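Local coordinates for p800 reaction center core protein (Heliobacterium modesticaldum, PDB 5V8K) that forms the core of the symmetric, homodimeric photosynthetic reaction center, holding bacteriochlorophylls and a carotenoid in the membrane and probably sharing a [4Fe-4S] cluster with its twin subunit, at residues A[260-265]-A[593-598]; A[458-463]-A[493-498]. One frame throughout, in Å; residues are numbered along the deposited sequence.

Following the chain from its N terminus, residues 260-265 come first, near the start of helix 258-291. Some 200 residues later, 458-463 ends helix 449-459, and after a further 29 residues 493-498 returns to it from the loop ahead of helix 502-513, closing contact 2. Contact 1 closes last, when 593-598 on the C-terminal helix 575-599 packs against 260-265, so the loop of contact 2 sits wholly within that of contact 1. K261 joins the two directly: its NZ makes a salt bridge with D460 OD1 and probably a hydrogen bond with S495 OG. A calcium ion joins them again, bound by L597 O of contact 1 and D460 OD2 of contact 2.

Contact 1 of 2, residues A[260-265]-A[593-598]; sequences VKQAIL and CMWALA. With CA (calcium ion), chain B; GB0 (Bacteriochlorophyll g'), chain C.
L265 and Q262 meet the indole of W595 where two membrane helices run nearly antiparallel, their segment axes 9.9 Å apart at 159°. The W595 ring reaches back to helix 258-291 because its CG stands anti to the backbone N (chi1 -168°). There the rim of the six-membered ring lies against one turn: Q262 O sits at the edge, near the ring plane, 3.4 Å from CZ3, while Q262 CB comes to 3.5 Å from CH2. The side chain of Q262 crosses the indole at about a right angle and continues past it to the backbone of helix 575-599, where NE2 gives a hydrogen bond to A598 O at 3.1 Å. A598 O takes that donor from above its carbonyl plane, 40° out of it. L265 fills the next turn through one methyl, CD2, which lies 3.8 Å from W595 CE3 and also touches the CB atoms of M594 and A598. An alanine in place of Q262 would probably leave A598 O without this amide donor and open a gap beside the indole rim. The same turns of helix 575-599 also serve the cofactors: C593, M594 and L597 line the bacteriochlorophyll g' pocket, and L597 O binds calcium at 2.4 Å. One buried hydrogen bond from a side-chain amide, amid apolar packing, thus ties the helices together a single residue from the metal ligand.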
ATOM      1  N   VAL A 260      28.468   0.929   7.328  1.00 35.06           N
ATOM      2  CA  VAL A 260      28.068   0.735   8.713  1.00 34.99           C
ATOM      3  C   VAL A 260      26.538   0.684   8.807  1.00 34.84           C
ATOM      4  O   VAL A 260      25.960  -0.167   9.486  1.00 35.40           O
ATOM      5  CB  VAL A 260      28.634   1.840   9.612  1.00 35.91           C
ATOM      6  CG1 VAL A 260      28.295   1.540  11.073  1.00 35.99           C
ATOM      7  CG2 VAL A 260      30.116   2.000   9.445  1.00 36.87           C
ATOM      8  N   LYS A 261      25.869   1.619   8.150  1.00 34.91           N
ATOM      9  CA  LYS A 261      24.415   1.652   8.238  1.00 38.25           C
ATOM     10  C   LYS A 261      23.758   0.478   7.521  1.00 36.91           C
ATOM     11  O   LYS A 261      22.663   0.074   7.923  1.00 37.35           O
ATOM     12  CB  LYS A 261      23.898   2.992   7.730  1.00 33.32           C
ATOM     13  CG  LYS A 261      24.260   4.076   8.677  1.00 34.11           C
ATOM     14  CD  LYS A 261      23.821   5.437   8.226  1.00 36.34           C
ATOM     15  CE  LYS A 261      24.629   5.921   7.099  1.00 35.47           C
ATOM     16  NZ  LYS A 261      24.181   7.242   6.621  1.00 37.33           N
ATOM     17  N   GLN A 262      24.410  -0.120   6.520  1.00 39.39           N
ATOM     18  CA  GLN A 262      23.890  -1.369   5.957  1.00 36.72           C
ATOM     19  C   GLN A 262      23.966  -2.495   6.982  1.00 38.35           C
ATOM     20  O   GLN A 262      23.003  -3.256   7.157  1.00 35.96           O
ATOM     21  CB  GLN A 262      24.644  -1.757   4.691  1.00 36.08           C
ATOM     22  CG  GLN A 262      24.275  -0.922   3.484  1.00 35.02           C
ATOM     23  CD  GLN A 262      25.275  -1.053   2.319  1.00 35.57           C
ATOM     24  OE1 GLN A 262      25.870  -2.105   2.106  1.00 35.78           O
ATOM     25  NE2 GLN A 262      25.423   0.003   1.553  1.00 36.90           N
ATOM     26  N   ALA A 263      25.075  -2.585   7.707  1.00 33.52           N
ATOM     27  CA  ALA A 263      25.195  -3.593   8.750  1.00 35.66           C
ATOM     28  C   ALA A 263      24.178  -3.361   9.857  1.00 36.55           C
ATOM     29  O   ALA A 263      23.617  -4.311  10.419  1.00 36.41           O
ATOM     30  CB  ALA A 263      26.589  -3.577   9.336  1.00 35.38           C
ATOM     31  N   ILE A 264      23.951  -2.100  10.197  1.00 36.09           N
ATOM     32  CA  ILE A 264      23.000  -1.741  11.243  1.00 37.52           C
ATOM     33  C   ILE A 264      21.598  -2.171  10.843  1.00 36.38           C
ATOM     34  O   ILE A 264      20.866  -2.775  11.629  1.00 37.60           O
ATOM     35  CB  ILE A 264      23.071  -0.230  11.522  1.00 38.24           C
ATOM     36  CG1 ILE A 264      24.333   0.068  12.313  1.00 36.93           C
ATOM     37  CG2 ILE A 264      21.822   0.255  12.292  1.00 37.81           C
ATOM     38  CD1 ILE A 264      24.623   1.518  12.448  1.00 36.13           C
ATOM     39  N   LEU A 265      21.206  -1.866   9.614  1.00 34.30           N
ATOM     40  CA  LEU A 265      19.877  -2.221   9.174  1.00 36.68           C
ATOM     41  C   LEU A 265      19.699  -3.724   9.186  1.00 35.50           C
ATOM     42  O   LEU A 265      18.664  -4.216   9.641  1.00 35.81           O
ATOM     43  CB  LEU A 265      19.584  -1.624   7.806  1.00 32.40           C
ATOM     44  CG  LEU A 265      18.180  -1.905   7.253  1.00 35.29           C
ATOM     45  CD1 LEU A 265      17.031  -1.387   8.203  1.00 35.22           C
ATOM     46  CD2 LEU A 265      18.051  -1.304   5.897  1.00 32.92           C
ATOM     47  N   CYS A 593      12.964  -2.143   0.058  1.00 33.87           N
ATOM     48  CA  CYS A 593      12.866  -0.726  -0.267  1.00 34.93           C
ATOM     49  C   CYS A 593      13.780   0.087   0.641  1.00 36.84           C
ATOM     50  O   CYS A 593      14.520   0.969   0.174  1.00 35.72           O
ATOM     51  CB  CYS A 593      11.416  -0.290  -0.143  1.00 35.00           C
ATOM     52  SG  CYS A 593      10.337  -0.933  -1.469  1.00 33.80           S
ATOM     53  N   MET A 594      13.807  -0.267   1.931  1.00 35.46           N
ATOM     54  CA  MET A 594      14.668   0.410   2.889  1.00 34.29           C
ATOM     55  C   MET A 594      16.123   0.106   2.598  1.00 35.27           C
ATOM     56  O   MET A 594      16.984   0.966   2.766  1.00 35.64           O
ATOM     57  CB  MET A 594      14.292  -0.000   4.315  1.00 34.44           C
ATOM     58  CG  MET A 594      12.883   0.488   4.732  1.00 40.68           C
ATOM     59  SD  MET A 594      12.518  -0.063   6.387  1.00 41.50           S
ATOM     60  CE  MET A 594      13.317   1.286   7.139  1.00 38.40           C
ATOM     61  N   TRP A 595      16.406  -1.110   2.138  1.00 28.83           N
ATOM     62  CA  TRP A 595      17.749  -1.463   1.706  1.00 34.07           C
ATOM     63  C   TRP A 595      18.221  -0.569   0.550  1.00 31.56           C
ATOM     64  O   TRP A 595      19.355  -0.099   0.550  1.00 32.82           O
ATOM     65  CB  TRP A 595      17.793  -2.932   1.334  1.00 33.38           C
ATOM     66  CG  TRP A 595      19.212  -3.325   1.194  1.00 33.09           C
ATOM     67  CD1 TRP A 595      19.931  -3.408   0.041  1.00 34.68           C
ATOM     68  CD2 TRP A 595      20.116  -3.598   2.265  1.00 33.41           C
ATOM     69  NE1 TRP A 595      21.232  -3.741   0.327  1.00 31.60           N
ATOM     70  CE2 TRP A 595      21.373  -3.876   1.685  1.00 34.32           C
ATOM     71  CE3 TRP A 595      19.983  -3.653   3.650  1.00 32.70           C
ATOM     72  CZ2 TRP A 595      22.486  -4.158   2.443  1.00 32.17           C
ATOM     73  CZ3 TRP A 595      21.087  -3.942   4.408  1.00 35.31           C
ATOM     74  CH2 TRP A 595      22.329  -4.201   3.806  1.00 35.02           C
ATOM     75  N   ALA A 596      17.347  -0.264  -0.406  1.00 30.99           N
ATOM     76  CA  ALA A 596      17.679   0.734  -1.423  1.00 32.69           C
ATOM     77  C   ALA A 596      18.139   2.041  -0.810  1.00 36.40           C
ATOM     78  O   ALA A 596      19.139   2.619  -1.247  1.00 35.84           O
ATOM     79  CB  ALA A 596      16.489   0.965  -2.330  1.00 29.60           C
ATOM     80  N   LEU A 597      17.422   2.522   0.205  1.00 34.10           N
ATOM     81  CA  LEU A 597      17.821   3.717   0.918  1.00 30.86           C
ATOM     82  C   LEU A 597      19.164   3.549   1.594  1.00 34.19           C
ATOM     83  O   LEU A 597      19.885   4.538   1.770  1.00 32.99           O
ATOM     84  CB  LEU A 597      16.759   4.115   1.992  1.00 36.23           C
ATOM     85  CG  LEU A 597      15.382   4.511   1.514  1.00 34.22           C
ATOM     86  CD1 LEU A 597      14.456   4.631   2.714  1.00 31.33           C
ATOM     87  CD2 LEU A 597      15.498   5.806   0.761  1.00 32.05           C
ATOM     88  N   ALA A 598      19.481   2.346   2.061  1.00 34.15           N
ATOM     89  CA  ALA A 598      20.786   2.081   2.672  1.00 35.88           C
ATOM     90  C   ALA A 598      21.927   1.979   1.659  1.00 37.59           C
ATOM     91  O   ALA A 598      23.101   2.060   2.053  1.00 34.51           O
ATOM     92  CB  ALA A 598      20.727   0.796   3.485  1.00 34.38           C
TER
HETATM   93 CA    CA B1032      20.889   6.550   2.508  1.00 39.49          CA
HETATM   94  C1  GB0 C1001       5.012   1.100   6.515  1.00 37.76           C
HETATM   95  C2  GB0 C1001       5.886   2.170   7.099  1.00 35.40           C
HETATM   96  C3  GB0 C1001       5.924   3.337   6.507  1.00 35.93           C
HETATM   97  C4  GB0 C1001       5.127   3.626   5.285  1.00 26.34           C
HETATM   98  C5  GB0 C1001       6.798   4.367   7.094  1.00 36.09           C
HETATM   99  C6  GB0 C1001       6.007   5.615   7.378  1.00 28.93           C
HETATM  100  NB  GB0 C1001       4.920   3.736  -2.832  1.00 27.87           N
HETATM  101  ND  GB0 C1001       8.600   3.982  -1.398  1.00 33.43           N
HETATM  102  C10 GB0 C1001       8.153   7.758   9.761  1.00 32.65           C
HETATM  103  C11 GB0 C1001       7.566   8.487  10.952  1.00 39.17           C
HETATM  104  C12 GB0 C1001       8.346   9.758  11.196  1.00 37.76           C
HETATM  105  C13 GB0 C1001       8.314  10.341  12.402  1.00 39.13           C
HETATM  106  C14 GB0 C1001       7.555   9.732  13.529  1.00 38.24           C
HETATM  107  C15 GB0 C1001       9.014  11.642  12.685  1.00 31.76           C
HETATM  108  C1A GB0 C1001       7.028   1.956   0.351  1.00 35.92           C
HETATM  109  C1B GB0 C1001       4.035   2.766  -2.610  1.00 30.33           C
HETATM  110  C1C GB0 C1001       6.660   5.878  -4.216  1.00 30.64           C
HETATM  111  C1D GB0 C1001       9.732   4.568  -1.676  1.00 26.56           C
HETATM  112  C2A GB0 C1001       6.513   0.676   0.973  1.00 35.19           C
HETATM  113  C2B GB0 C1001       2.993   2.932  -3.502  1.00 32.07           C
HETATM  114  C2C GB0 C1001       7.103   7.047  -5.020  1.00 31.01           C
HETATM  115  C2D GB0 C1001      11.053   4.381  -0.825  1.00 30.08           C
HETATM  116  C3A GB0 C1001       5.500   0.240  -0.062  1.00 27.29           C
HETATM  117  C3B GB0 C1001       3.251   4.027  -4.294  1.00 29.83           C
HETATM  118  C3C GB0 C1001       8.439   6.892  -4.406  1.00 32.89           C
HETATM  119  C3D GB0 C1001      10.350   3.520   0.012  1.00 29.11           C
HETATM  120  C4A GB0 C1001       5.399   1.528  -0.826  1.00 30.58           C
HETATM  121  C4B GB0 C1001       4.501   4.492  -3.884  1.00 31.10           C
HETATM  122  C4C GB0 C1001       8.597   5.842  -3.517  1.00 29.42           C
HETATM  123  C4D GB0 C1001       8.976   3.261  -0.287  1.00 30.46           C
HETATM  124  C7  GB0 C1001       6.953   6.633   7.944  1.00 34.39           C
HETATM  125  C8  GB0 C1001       7.185   6.718   9.257  1.00 38.23           C
HETATM  126  C9  GB0 C1001       6.543   5.751  10.199  1.00 34.18           C
HETATM  127  CAA GB0 C1001       5.876   0.887   2.339  1.00 34.91           C
HETATM  128  CAB GB0 C1001       2.271   4.465  -5.325  1.00 32.80           C
HETATM  129  CAC GB0 C1001       9.610   7.754  -4.667  1.00 32.79           C
HETATM  130  CAD GB0 C1001      10.692   2.752   1.213  1.00 28.67           C
HETATM  131  CBA GB0 C1001       5.521  -0.444   2.994  1.00 35.75           C
HETATM  132  CBB GB0 C1001       2.478   5.254  -6.326  1.00 36.14           C
HETATM  133  CBC GB0 C1001       9.572   8.920  -5.627  1.00 33.48           C
HETATM  134  CBD GB0 C1001       9.465   1.997   1.635  1.00 32.64           C
HETATM  135  CED GB0 C1001       9.476   1.967   5.389  1.00 34.48           C
HETATM  136  CGA GB0 C1001       4.965  -0.231   4.382  1.00 42.01           C
HETATM  137  CGD GB0 C1001       9.141   2.458   3.007  1.00 35.76           C
HETATM  138  CHA GB0 C1001       8.444   2.314   0.601  1.00 28.92           C
HETATM  139  CHB GB0 C1001       4.275   1.748  -1.573  1.00 30.21           C
HETATM  140  CHC GB0 C1001       5.235   5.616  -4.504  1.00 28.83           C
HETATM  141  CHD GB0 C1001       9.823   5.516  -2.793  1.00 25.02           C
HETATM  142  CMA GB0 C1001       5.955  -0.886  -1.019  1.00 27.21           C
HETATM  143  CMB GB0 C1001       1.729   2.156  -3.571  1.00 31.51           C
HETATM  144  CMC GB0 C1001       7.042   6.704  -6.513  1.00 33.99           C
HETATM  145  CMD GB0 C1001      12.422   4.910  -0.899  1.00 29.63           C
HETATM  146  NA  GB0 C1001       6.481   2.300  -0.817  1.00 39.31           N
HETATM  147  NC  GB0 C1001       7.430   5.194  -3.386  1.00 33.04           N
HETATM  148  O1A GB0 C1001       3.846  -0.611   4.704  1.00 32.56           O
HETATM  149  O1D GB0 C1001       8.602   3.522   3.283  1.00 35.05           O
HETATM  150  O2A GB0 C1001       5.626   0.699   5.280  1.00 42.32           O
HETATM  151  O2D GB0 C1001       9.540   1.572   4.042  1.00 36.17           O
HETATM  152  OBD GB0 C1001      11.764   2.549   1.874  1.00 31.69           O
HETATM  153 MG   GB0 C1001       6.857   3.614  -2.253  1.00 34.51          MG
HETATM  154  O   HOH W   1      22.008   8.539   3.079  1.00 35.86           O
HETATM  155  O   HOH W   2      22.618   5.487   3.997  1.00 32.45           O

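Contact 2 of 2, residues A[458-463]-A[493-498]; sequences YIDGCW and QLSPLT. With CA (calcium ion), chain B; GBF (Bacteriochlorophyll g), chain Y.
G461 and L497 bring the two backbones closest, their CA atoms 4.6 Å apart, where the end of helix 449-459 meets an extended run of loop. G461 O takes two hydrogen bonds from T498: one from the backbone N at 2.9 Å, and one from OG1, at 3.0 Å and tilted 30° from the carbonyl plane. OG1 can reach back to this oxygen because it sits between the backbone N and the carbonyl carbon of T498 (chi1 75°). G461 CA also makes a CA-H...O contact with P496 O, and water 3 bridges D460 O to P496 O. The helix ends in a Schellman motif with G461, at positive phi, as its C-prime residue; G461 N is hydrogen-bonded to Y458 O. A side chain at that position would run into P496 O, so both the turn and the neighbouring loop call for glycine. Just before P496, S495 OG donates to I459 O at 2.7 Å, in the carbonyl plane, capturing a carbonyl at the helix end. D460, the first residue past the helix, turns its carboxylate to the calcium ion: OD2 binds the metal at 2.4 Å and accepts from Y505 OH, while OD1 accepts from metal-bound water 2 and pairs with K261. Q509 and L597 complete the protein ligands. Farther along, L497 CD2 lies at the edge of the W463 indole, 4.3 Å from CZ3, and the indole NE1 is hydrogen-bonded to Y358 OH. On the last turn of the helix, a bacteriochlorophyll g methyl, CMB, lies over one face of the Y458 ring, offset toward its rim.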
ATOM      1  N   TYR A 458      15.740   7.793  11.335  1.00 31.92           N
ATOM      2  CA  TYR A 458      16.597   8.524  12.264  1.00 34.26           C
ATOM      3  C   TYR A 458      18.074   8.259  11.979  1.00 36.45           C
ATOM      4  O   TYR A 458      18.888   9.193  11.887  1.00 35.63           O
ATOM      5  CB  TYR A 458      16.251   8.155  13.701  1.00 32.19           C
ATOM      6  CG  TYR A 458      17.177   8.790  14.687  1.00 34.11           C
ATOM      7  CD1 TYR A 458      16.996  10.100  15.084  1.00 33.71           C
ATOM      8  CD2 TYR A 458      18.227   8.091  15.233  1.00 33.76           C
ATOM      9  CE1 TYR A 458      17.863  10.714  15.971  1.00 37.01           C
ATOM     10  CE2 TYR A 458      19.088   8.688  16.139  1.00 36.14           C
ATOM     11  CZ  TYR A 458      18.916  10.013  16.485  1.00 37.53           C
ATOM     12  OH  TYR A 458      19.773  10.644  17.390  1.00 39.77           O
ATOM     13  N   ILE A 459      18.440   6.982  11.861  1.00 33.76           N
ATOM     14  CA  ILE A 459      19.842   6.602  11.738  1.00 36.04           C
ATOM     15  C   ILE A 459      20.442   7.169  10.452  1.00 37.84           C
ATOM     16  O   ILE A 459      21.606   7.553  10.417  1.00 35.01           O
ATOM     17  CB  ILE A 459      19.952   5.065  11.826  1.00 36.28           C
ATOM     18  CG1 ILE A 459      19.848   4.630  13.290  1.00 33.82           C
ATOM     19  CG2 ILE A 459      21.248   4.536  11.173  1.00 35.18           C
ATOM     20  CD1 ILE A 459      19.603   3.134  13.453  1.00 34.90           C
ATOM     21  N   ASP A 460      19.660   7.244   9.395  1.00 31.75           N
ATOM     22  CA  ASP A 460      20.146   7.798   8.151  1.00 32.56           C
ATOM     23  C   ASP A 460      20.092   9.323   8.108  1.00 34.72           C
ATOM     24  O   ASP A 460      20.234   9.877   7.022  1.00 33.93           O
ATOM     25  CB  ASP A 460      19.363   7.261   6.959  1.00 30.77           C
ATOM     26  CG  ASP A 460      20.277   6.949   5.754  1.00 33.64           C
ATOM     27  OD1 ASP A 460      21.472   6.684   5.944  1.00 34.89           O
ATOM     28  OD2 ASP A 460      19.782   7.004   4.617  1.00 32.11           O
ATOM     29  N   GLY A 461      19.882  10.013   9.227  1.00 35.84           N
ATOM     30  CA  GLY A 461      20.000  11.465   9.229  1.00 35.23           C
ATOM     31  C   GLY A 461      18.780  12.254   8.771  1.00 38.12           C
ATOM     32  O   GLY A 461      18.921  13.443   8.476  1.00 38.03           O
ATOM     33  N   CYS A 462      17.601  11.639   8.670  1.00 39.70           N
ATOM     34  CA  CYS A 462      16.366  12.408   8.516  1.00 41.04           C
ATOM     35  C   CYS A 462      16.142  13.370   9.680  1.00 42.89           C
ATOM     36  O   CYS A 462      16.445  13.065  10.839  1.00 40.09           O
ATOM     37  CB  CYS A 462      15.138  11.512   8.430  1.00 41.89           C
ATOM     38  SG  CYS A 462      14.997  10.654   6.927  1.00 41.67           S
ATOM     39  N   TRP A 463      15.576  14.530   9.357  1.00 38.42           N
ATOM     40  CA  TRP A 463      14.979  15.390  10.370  1.00 36.90           C
ATOM     41  C   TRP A 463      13.699  14.730  10.882  1.00 38.05           C
ATOM     42  O   TRP A 463      12.771  14.458  10.109  1.00 37.99           O
ATOM     43  CB  TRP A 463      14.691  16.771   9.782  1.00 37.38           C
ATOM     44  CG  TRP A 463      14.051  17.750  10.739  1.00 37.18           C
ATOM     45  CD1 TRP A 463      12.762  18.215  10.712  1.00 38.84           C
ATOM     46  CD2 TRP A 463      14.674  18.374  11.853  1.00 39.78           C
ATOM     47  NE1 TRP A 463      12.565  19.116  11.722  1.00 38.10           N
ATOM     48  CE2 TRP A 463      13.723  19.231  12.441  1.00 40.50           C
ATOM     49  CE3 TRP A 463      15.957  18.311  12.401  1.00 41.45           C
ATOM     50  CZ2 TRP A 463      14.001  19.987  13.547  1.00 41.67           C
ATOM     51  CZ3 TRP A 463      16.236  19.067  13.481  1.00 42.87           C
ATOM     52  CH2 TRP A 463      15.263  19.903  14.056  1.00 43.58           C
ATOM     53  N   GLN A 493      29.162  10.711  12.993  1.00 46.94           N
ATOM     54  CA  GLN A 493      30.208   9.933  12.310  1.00 47.00           C
ATOM     55  C   GLN A 493      29.680   9.174  11.091  1.00 44.65           C
ATOM     56  O   GLN A 493      30.424   8.939  10.132  1.00 43.12           O
ATOM     57  CB  GLN A 493      30.822   8.911  13.262  1.00 46.89           C
ATOM     58  CG  GLN A 493      31.691   9.484  14.319  1.00 56.92           C
ATOM     59  CD  GLN A 493      32.994   9.994  13.738  1.00 68.60           C
ATOM     60  OE1 GLN A 493      33.832   9.211  13.274  1.00 72.38           O
ATOM     61  NE2 GLN A 493      33.156  11.313  13.719  1.00 71.42           N
ATOM     62  N   LEU A 494      28.424   8.749  11.128  1.00 37.62           N
ATOM     63  CA  LEU A 494      27.834   7.939  10.066  1.00 40.94           C
ATOM     64  C   LEU A 494      26.909   8.710   9.132  1.00 39.91           C
ATOM     65  O   LEU A 494      26.790   8.339   7.956  1.00 43.16           O
ATOM     66  CB  LEU A 494      27.047   6.774  10.678  1.00 38.77           C
ATOM     67  CG  LEU A 494      27.668   5.983  11.821  1.00 41.52           C
ATOM     68  CD1 LEU A 494      26.680   4.883  12.153  1.00 36.26           C
ATOM     69  CD2 LEU A 494      28.978   5.387  11.396  1.00 37.39           C
ATOM     70  N   SER A 495      26.239   9.759   9.634  1.00 41.77           N
ATOM     71  CA  SER A 495      25.214  10.466   8.890  1.00 40.74           C
ATOM     72  C   SER A 495      25.258  11.955   9.230  1.00 43.52           C
ATOM     73  O   SER A 495      25.297  12.305  10.417  1.00 45.04           O
ATOM     74  CB  SER A 495      23.813   9.921   9.207  1.00 38.63           C
ATOM     75  OG  SER A 495      23.728   8.529   8.995  1.00 40.63           O
ATOM     76  N   PRO A 496      25.264  12.840   8.243  1.00 46.48           N
ATOM     77  CA  PRO A 496      24.911  14.234   8.514  1.00 47.94           C
ATOM     78  C   PRO A 496      23.441  14.353   8.879  1.00 47.84           C
ATOM     79  O   PRO A 496      22.583  13.632   8.357  1.00 42.89           O
ATOM     80  CB  PRO A 496      25.182  14.943   7.184  1.00 47.30           C
ATOM     81  CG  PRO A 496      25.469  13.910   6.218  1.00 49.42           C
ATOM     82  CD  PRO A 496      25.238  12.560   6.808  1.00 45.39           C
ATOM     83  N   LEU A 497      23.144  15.281   9.777  1.00 43.40           N
ATOM     84  CA  LEU A 497      21.748  15.610  10.042  1.00 41.93           C
ATOM     85  C   LEU A 497      21.232  16.501   8.913  1.00 41.98           C
ATOM     86  O   LEU A 497      21.649  17.649   8.786  1.00 44.75           O
ATOM     87  CB  LEU A 497      21.610  16.289  11.403  1.00 42.64           C
ATOM     88  CG  LEU A 497      20.175  16.636  11.767  1.00 43.13           C
ATOM     89  CD1 LEU A 497      19.377  15.390  11.983  1.00 41.72           C
ATOM     90  CD2 LEU A 497      20.180  17.463  13.021  1.00 42.31           C
ATOM     91  N   THR A 498      20.356  15.975   8.070  1.00 37.34           N
ATOM     92  CA  THR A 498      19.702  16.782   7.061  1.00 38.67           C
ATOM     93  C   THR A 498      18.502  17.534   7.676  1.00 37.75           C
ATOM     94  O   THR A 498      18.053  17.259   8.781  1.00 36.98           O
ATOM     95  CB  THR A 498      19.220  15.923   5.881  1.00 39.76           C
ATOM     96  OG1 THR A 498      18.044  15.192   6.258  1.00 36.65           O
ATOM     97  CG2 THR A 498      20.299  14.927   5.372  1.00 37.38           C
TER
HETATM   98 CA    CA B1032      20.889   6.550   2.508  1.00 39.49          CA
HETATM   99 MG   GBF Y1023      20.191   6.437  23.131  1.00 45.49          MG
HETATM  100  CHA GBF Y1023      23.534   7.353  22.756  1.00 43.81           C
HETATM  101  CHB GBF Y1023      19.560   7.932  20.217  1.00 40.13           C
HETATM  102  CHC GBF Y1023      17.133   4.867  23.322  1.00 38.79           C
HETATM  103  CHD GBF Y1023      21.359   4.237  25.743  1.00 50.45           C
HETATM  104  NA  GBF Y1023      21.291   7.441  21.804  1.00 40.40           N
HETATM  105  C1A GBF Y1023      22.529   7.946  21.825  1.00 43.16           C
HETATM  106  C2A GBF Y1023      23.027   8.609  20.564  1.00 42.64           C
HETATM  107  C3A GBF Y1023      21.684   9.072  20.045  1.00 39.71           C
HETATM  108  C4A GBF Y1023      20.802   8.081  20.720  1.00 39.33           C
HETATM  109  CMA GBF Y1023      21.372  10.498  20.540  1.00 38.48           C
HETATM  110  CAA GBF Y1023      23.822   7.813  19.518  1.00 41.02           C
HETATM  111  CBA GBF Y1023      23.262   6.415  19.305  1.00 40.26           C
HETATM  112  CGA GBF Y1023      22.064   6.381  18.379  1.00 42.99           C
HETATM  113  O1A GBF Y1023      21.903   7.159  17.459  1.00 40.90           O
HETATM  114  O2A GBF Y1023      21.146   5.277  18.497  1.00 41.58           O
HETATM  115  NB  GBF Y1023      18.585   6.393  21.902  1.00 40.04           N
HETATM  116  C1B GBF Y1023      18.457   7.118  20.783  1.00 38.28           C
HETATM  117  C2B GBF Y1023      17.179   6.892  20.278  1.00 41.08           C
HETATM  118  C3B GBF Y1023      16.518   6.042  21.142  1.00 40.59           C
HETATM  119  C4B GBF Y1023      17.412   5.772  22.183  1.00 42.35           C
HETATM  120  CMB GBF Y1023      16.591   7.449  19.005  1.00 37.59           C
HETATM  121  CAB GBF Y1023      15.137   5.624  20.838  1.00 45.98           C
HETATM  122  CBB GBF Y1023      14.383   4.733  21.398  1.00 48.05           C
HETATM  123  NC  GBF Y1023      19.455   4.917  24.267  1.00 47.97           N
HETATM  124  C1C GBF Y1023      18.205   4.448  24.250  1.00 45.40           C
HETATM  125  C2C GBF Y1023      17.662   3.407  25.159  1.00 54.76           C
HETATM  126  C3C GBF Y1023      18.999   3.315  25.773  1.00 52.38           C
HETATM  127  C4C GBF Y1023      19.970   4.174  25.272  1.00 49.99           C
HETATM  128  CMC GBF Y1023      16.579   4.064  26.033  1.00 57.14           C
HETATM  129  CAC GBF Y1023      19.334   2.386  26.880  1.00 56.65           C
HETATM  130  CBC GBF Y1023      18.326   1.439  27.458  1.00 60.35           C
HETATM  131  ND  GBF Y1023      21.879   5.860  24.076  1.00 47.56           N
HETATM  132  C1D GBF Y1023      22.330   5.080  25.042  1.00 46.97           C
HETATM  133  C2D GBF Y1023      23.884   5.031  25.476  1.00 50.19           C
HETATM  134  C3D GBF Y1023      24.145   5.962  24.492  1.00 44.15           C
HETATM  135  C4D GBF Y1023      23.076   6.435  23.697  1.00 42.51           C
HETATM  136  CMD GBF Y1023      24.750   4.326  26.473  1.00 49.26           C
HETATM  137  CAD GBF Y1023      25.320   6.790  24.174  1.00 44.47           C
HETATM  138  OBD GBF Y1023      26.573   6.615  24.322  1.00 44.28           O
HETATM  139  CBD GBF Y1023      24.960   7.642  23.000  1.00 42.67           C
HETATM  140  CGD GBF Y1023      25.162   9.077  23.356  1.00 46.15           C
HETATM  141  O1D GBF Y1023      24.282   9.752  23.910  1.00 47.34           O
HETATM  142  O2D GBF Y1023      26.446   9.645  23.086  1.00 50.71           O
HETATM  143  CED GBF Y1023      26.634  10.997  23.486  1.00 48.42           C
HETATM  144  C1  GBF Y1023      20.005   5.199  17.646  1.00 35.75           C
HETATM  145  C2  GBF Y1023      19.471   3.804  17.726  1.00 36.44           C
HETATM  146  C3  GBF Y1023      18.339   3.465  17.109  1.00 43.14           C
HETATM  147  C4  GBF Y1023      17.561   4.497  16.364  1.00 40.53           C
HETATM  148  C5  GBF Y1023      17.841   2.043  17.188  1.00 39.88           C
HETATM  149  C6  GBF Y1023      16.621   1.988  18.131  1.00 43.00           C
HETATM  150  C7  GBF Y1023      16.013   0.593  18.161  1.00 46.80           C
HETATM  151  C8  GBF Y1023      15.548   0.026  19.299  1.00 49.16           C
HETATM  152  C9  GBF Y1023      15.574   0.753  20.623  1.00 42.23           C
HETATM  153  C10 GBF Y1023      14.908  -1.342  19.309  1.00 52.07           C
HETATM  154  C11 GBF Y1023      15.615  -2.400  18.540  1.00 44.20           C
HETATM  155  C12 GBF Y1023      15.104  -3.784  18.889  1.00 43.08           C
HETATM  156  C13 GBF Y1023      15.739  -4.891  18.460  1.00 43.36           C
HETATM  157  C14 GBF Y1023      15.197  -6.232  18.838  1.00 41.71           C
HETATM  158  C15 GBF Y1023      16.986  -4.813  17.599  1.00 37.60           C
HETATM  159  O   HOH W   3      22.130  11.749   6.106  1.00 64.75           O
HETATM  160  O   HOH W   2      22.618   5.487   3.997  1.00 32.45           O
HETATM  161  O   HOH W   1      22.008   8.539   3.079  1.00 35.86           O